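Local coordinates for protein 336aa long hypothetical dTDP-glucose 4,6-dehydratase (Pyrococcus horikoshii, PDB 2HUN) that binds NAD in a Rossmann-type domain and probably acts as a dTDP-glucose 4,6-dehydratase, a sugar-nucleotide-modifying lyase of the extended short-chain dehydrogenase/reductase family, at residues A[190-193]-A[194-198]; A[251-254]-A[255-259]. All coordinates share one frame; numbering follows the deposited sequence.

Interaction 1: A[190-193]-A[194-198]; sequences KLIP and KTIIR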
loop_
_atom_site.group_PDB
_atom_site.type_symbol
_atom_site.label_atom_id
_atom_site.label_comp_id
_atom_site.label_asym_id
_atom_site.label_seq_id
_atom_site.Cartn_x
_atom_site.Cartn_y
_atom_site.Cartn_z
ATOM N N LYS A 190 20.532 16.349 -9.737
ATOM C CA LYS A 190 20.221 15.020 -10.257
ATOM C C LYS A 190 21.331 14.675 -11.249
ATOM O O LYS A 190 21.843 15.553 -11.930
ATOM C CB LYS A 190 18.858 15.006 -10.961
ATOM C CG LYS A 190 17.646 15.175 -10.043
ATOM C CD LYS A 190 17.498 13.998 -9.090
ATOM C CE LYS A 190 16.246 14.136 -8.226
ATOM N NZ LYS A 190 16.061 12.960 -7.327
ATOM N N LEU A 191 21.695 13.402 -11.317
ATOM C CA LEU A 191 22.769 12.929 -12.188
ATOM C C LEU A 191 23.007 13.592 -13.546
ATOM O O LEU A 191 24.076 14.156 -13.787
ATOM C CB LEU A 191 22.608 11.430 -12.452
ATOM C CG LEU A 191 23.706 10.820 -13.337
ATOM C CD1 LEU A 191 25.029 10.816 -12.581
ATOM C CD2 LEU A 191 23.325 9.398 -13.755
ATOM N N ILE A 192 22.023 13.504 -14.435
ATOM C CA ILE A 192 22.152 14.052 -15.782
ATOM C C ILE A 192 22.332 15.572 -15.810
ATOM O O ILE A 192 23.205 16.082 -16.511
ATOM C CB ILE A 192 20.957 13.599 -16.661
ATOM C CG1 ILE A 192 21.032 12.076 -16.843
ATOM C CG2 ILE A 192 20.988 14.286 -18.013
ATOM C CD1 ILE A 192 19.842 11.456 -17.549
ATOM N N PRO A 193 21.516 16.319 -15.048
ATOM C CA PRO A 193 21.682 17.776 -15.053
ATOM C C PRO A 193 23.040 18.166 -14.464
ATOM O O PRO A 193 23.759 18.992 -15.023
ATOM C CB PRO A 193 20.525 18.260 -14.183
ATOM C CG PRO A 193 19.471 17.220 -14.421
ATOM C CD PRO A 193 20.276 15.937 -14.353
ATOM N N LYS A 194 23.381 17.565 -13.326
ATOM C CA LYS A 194 24.648 17.847 -12.667
ATOM C C LYS A 194 25.811 17.597 -13.622
ATOM O O LYS A 194 26.732 18.412 -13.717
ATOM C CB LYS A 194 24.812 16.963 -11.429
ATOM C CG LYS A 194 26.109 17.200 -10.663
ATOM C CD LYS A 194 26.331 16.153 -9.568
ATOM C CE LYS A 194 26.347 14.736 -10.144
ATOM N NZ LYS A 194 27.278 14.571 -11.315
ATOM N N THR A 195 25.767 16.472 -14.330
ATOM C CA THR A 195 26.826 16.129 -15.269
ATOM C C THR A 195 26.967 17.164 -16.387
ATOM O O THR A 195 28.077 17.596 -16.695
ATOM C CB THR A 195 26.587 14.742 -15.902
ATOM O OG1 THR A 195 26.537 13.748 -14.870
ATOM C CG2 THR A 195 27.712 14.393 -16.870
ATOM N N ILE A 196 25.849 17.558 -16.992
ATOM C CA ILE A 196 25.874 18.541 -18.072
ATOM C C ILE A 196 26.446 19.870 -17.582
ATOM O O ILE A 196 27.357 20.431 -18.195
ATOM C CB ILE A 196 24.459 18.795 -18.630
ATOM C CG1 ILE A 196 23.922 17.524 -19.296
ATOM C CG2 ILE A 196 24.493 19.939 -19.632
ATOM C CD1 ILE A 196 22.453 17.591 -19.630
ATOM N N ILE A 197 25.899 20.369 -16.478
ATOM C CA ILE A 197 26.346 21.624 -15.893
ATOM C C ILE A 197 27.847 21.621 -15.583
ATOM O O ILE A 197 28.590 22.491 -16.047
ATOM C CB ILE A 197 25.558 21.925 -14.599
ATOM C CG1 ILE A 197 24.106 22.265 -14.956
ATOM C CG2 ILE A 197 26.219 23.063 -13.829
ATOM C CD1 ILE A 197 23.191 22.425 -13.760
ATOM N N ARG A 198 28.290 20.644 -14.802
ATOM C CA ARG A 198 29.700 20.550 -14.443
ATOM C C ARG A 198 30.621 20.409 -15.653
ATOM O O ARG A 198 31.679 21.032 -15.702
ATOM C CB ARG A 198 29.928 19.381 -13.481
ATOM C CG ARG A 198 29.387 19.622 -12.074
ATOM C CD ARG A 198 29.565 18.387 -11.190
ATOM N NE ARG A 198 30.969 18.092 -10.904
ATOM C CZ ARG A 198 31.693 18.710 -9.974
ATOM N NH1 ARG A 198 31.149 19.665 -9.226
ATOM N NH2 ARG A 198 32.964 18.373 -9.792
#
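The amides of Lys194, Thr195, Ile196 and Ile197 each bond back to the carbonyl four residues earlier, so 190-193 and 194-198 run on as successive turns of the alpha-helix 191-200. One of these bonds, Lys194 N to Lys190 O, is 2.9 Å long and almost straight (N-H...O 169°); its acceptor belongs to a residue with extended backbone angles. Pro193 has no amide hydrogen to give, yet its carbonyl still accepts: Pro193 O takes a bond from Ile197 N at 2.9 Å.

Leu191 O is gripped twice. Thr195 N reaches Leu191 O at 2.9 Å, and Thr195 OG1 donates to the same oxygen at 2.7 Å from the opposite face of the carbonyl plane, 37° out of that plane. The hydroxyl can do this because chi1 of -59° sets OG1 beside its own backbone N and anti to the carbonyl carbon; a buried hydroxyl is thereby satisfied within the helix. Leu191 lies alongside Thr195, with Leu191 CD1 4.0 Å from Thr195 OG1. One residue on, the CG2 branch of Ile192 meets the terminal CD1 of Ile196 at 4.0 Å, with the two side chains crossing at a slant.

Ile192 and Ile196 touch helix 300-313, and Ile192 and Thr195 both touch helix 250-260. The bond from a threonine hydroxyl to the carbonyl four residues back is a common feature of alpha-helices, here on a helix that packs against both 250-260 and 300-313.

Interaction 2: A[251-254]-A[255-259]; sequences LEVV and KIILR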
loop_
_atom_site.group_PDB
_atom_site.type_symbol
_atom_site.label_atom_id
_atom_site.label_comp_id
_atom_site.label_asym_id
_atom_site.label_seq_id
_atom_site.Cartn_x
_atom_site.Cartn_y
_atom_site.Cartn_z
ATOM N N LEU A 251 28.252 5.499 -15.142
ATOM C CA LEU A 251 29.402 5.693 -16.013
ATOM C C LEU A 251 28.942 5.731 -17.462
ATOM O O LEU A 251 29.408 6.556 -18.243
ATOM C CB LEU A 251 30.433 4.575 -15.828
ATOM C CG LEU A 251 31.634 4.648 -16.782
ATOM C CD1 LEU A 251 32.290 6.022 -16.698
ATOM C CD2 LEU A 251 32.633 3.555 -16.436
ATOM N N GLU A 252 28.026 4.832 -17.817
ATOM C CA GLU A 252 27.498 4.778 -19.178
ATOM C C GLU A 252 26.800 6.081 -19.531
ATOM O O GLU A 252 26.980 6.619 -20.627
ATOM C CB GLU A 252 26.499 3.629 -19.328
ATOM C CG GLU A 252 27.120 2.280 -19.637
ATOM C CD GLU A 252 26.073 1.185 -19.748
ATOM O OE1 GLU A 252 25.368 0.936 -18.745
ATOM O OE2 GLU A 252 25.957 0.581 -20.838
ATOM N N VAL A 253 25.988 6.573 -18.600
ATOM C CA VAL A 253 25.256 7.816 -18.803
ATOM C C VAL A 253 26.248 8.954 -19.008
ATOM O O VAL A 253 26.141 9.713 -19.971
ATOM C CB VAL A 253 24.342 8.126 -17.592
ATOM C CG1 VAL A 253 23.695 9.496 -17.753
ATOM C CG2 VAL A 253 23.265 7.048 -17.473
ATOM N N VAL A 254 27.223 9.054 -18.110
ATOM C CA VAL A 254 28.236 10.100 -18.201
ATOM C C VAL A 254 29.021 10.050 -19.512
ATOM O O VAL A 254 29.210 11.077 -20.157
ATOM C CB VAL A 254 29.208 10.025 -17.008
ATOM C CG1 VAL A 254 30.404 10.936 -17.246
ATOM C CG2 VAL A 254 28.481 10.439 -15.735
ATOM N N LYS A 255 29.470 8.866 -19.916
ATOM C CA LYS A 255 30.218 8.739 -21.166
ATOM C C LYS A 255 29.421 9.244 -22.364
ATOM O O LYS A 255 29.974 9.868 -23.269
ATOM C CB LYS A 255 30.625 7.282 -21.419
ATOM C CG LYS A 255 31.907 6.841 -20.713
ATOM C CD LYS A 255 32.255 5.395 -21.057
ATOM C CE LYS A 255 33.363 4.857 -20.165
ATOM N NZ LYS A 255 33.689 3.439 -20.484
ATOM N N ILE A 256 28.122 8.969 -22.376
ATOM C CA ILE A 256 27.269 9.399 -23.478
ATOM C C ILE A 256 27.032 10.911 -23.447
ATOM O O ILE A 256 27.013 11.563 -24.490
ATOM C CB ILE A 256 25.920 8.629 -23.450
ATOM C CG1 ILE A 256 26.170 7.168 -23.840
ATOM C CG2 ILE A 256 24.919 9.272 -24.395
ATOM C CD1 ILE A 256 24.953 6.275 -23.748
ATOM N N ILE A 257 26.858 11.468 -22.254
ATOM C CA ILE A 257 26.642 12.905 -22.117
ATOM C C ILE A 257 27.852 13.676 -22.647
ATOM O O ILE A 257 27.712 14.651 -23.383
ATOM C CB ILE A 257 26.410 13.297 -20.636
ATOM C CG1 ILE A 257 25.039 12.791 -20.175
ATOM C CG2 ILE A 257 26.515 14.815 -20.469
ATOM C CD1 ILE A 257 24.742 13.056 -18.717
ATOM N N LEU A 258 29.045 13.229 -22.272
ATOM C CA LEU A 258 30.270 13.887 -22.709
ATOM C C LEU A 258 30.420 13.803 -24.217
ATOM O O LEU A 258 30.746 14.795 -24.870
ATOM C CB LEU A 258 31.480 13.259 -22.016
ATOM C CG LEU A 258 31.428 13.380 -20.492
ATOM C CD1 LEU A 258 32.678 12.785 -19.882
ATOM C CD2 LEU A 258 31.282 14.844 -20.102
ATOM N N ARG A 259 30.184 12.618 -24.772
ATOM C CA ARG A 259 30.282 12.440 -26.211
ATOM C C ARG A 259 29.342 13.409 -26.914
ATOM O O ARG A 259 29.745 14.130 -27.824
ATOM C CB ARG A 259 29.924 11.000 -26.604
ATOM C CG ARG A 259 29.547 10.847 -28.073
ATOM C CD ARG A 259 29.476 9.386 -28.500
ATOM N NE ARG A 259 28.423 8.628 -27.825
ATOM C CZ ARG A 259 27.129 8.678 -28.145
ATOM N NH1 ARG A 259 26.706 9.456 -29.134
ATOM N NH2 ARG A 259 26.257 7.937 -27.475
#
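Two different first torsions bring Leu251 and Lys255 together: Leu251 has CG anti to its backbone N (chi1 176°), whereas Lys255 has CG beside its own N (chi1 -84°) and then runs out fully extended. They are i and i+4 neighbours on the alpha-helix 250-260, whose repeating backbone bonds include Lys255 N to Leu251 O at 2.9 Å and Leu258 N to Val254 O at 3.0 Å.

The lysine's aliphatic chain passes obliquely over the leucine's branched end. Lys255 CE lies 3.8 Å from Leu251 CG, so it is methylene carbon that does the touching. Ile268 of strand 268-271 borders both side chains.

Two further pairs lie side by side and point the same way, each joining a valine CG1 to the end of a longer chain. Val253 CG1 is 3.8 Å from Ile257 CD1, and Val254 CG1 is 3.9 Å from Leu258 CD1. All four residues are buried. Both pairs pack on helix 191-200; Val253 and Ile257 also touch helix 300-313, while Val254 and Leu258 also meet Ile205 and Ile268, so that the helix has the two-stranded parallel sheet and both of those helices as packing partners.

Glu252 OE1 accepts a hydrogen bond from Thr249 N, just before the segment, which gives the carboxylate a backbone partner on its own helix's N-terminal side. With CG1 beside its own backbone N, Ile256 sets that carbon close to the acceptor of its own amide, Ile256 CG1 lying 3.4 Å from Glu252 O.

Overall arrangement
Interactions 1 and 2 are each a local i to i+4 array on a separate helix, 191-200 and 250-260, and the helices pack together with the contact centres 11 Å apart. Thr195 CG2 meets Ile257 CD1 at 3.7 Å, Ile192 CG1 meets Val253 CG1 at 3.8 Å, and Thr195 OG1 lies 3.9 Å from Val254 CG2. Ile304 of helix 300-313 touches both Ile192 and Ile257, so the two contacts share a neighbour. Interaction 1 comes nearer the cofactor: the Lys190 side chain is about 6 Å from bound NAD and from the side chain of NAD-binding Ser86, whereas the side chain of Val253 in interaction 2 is about 13 Å from NAD.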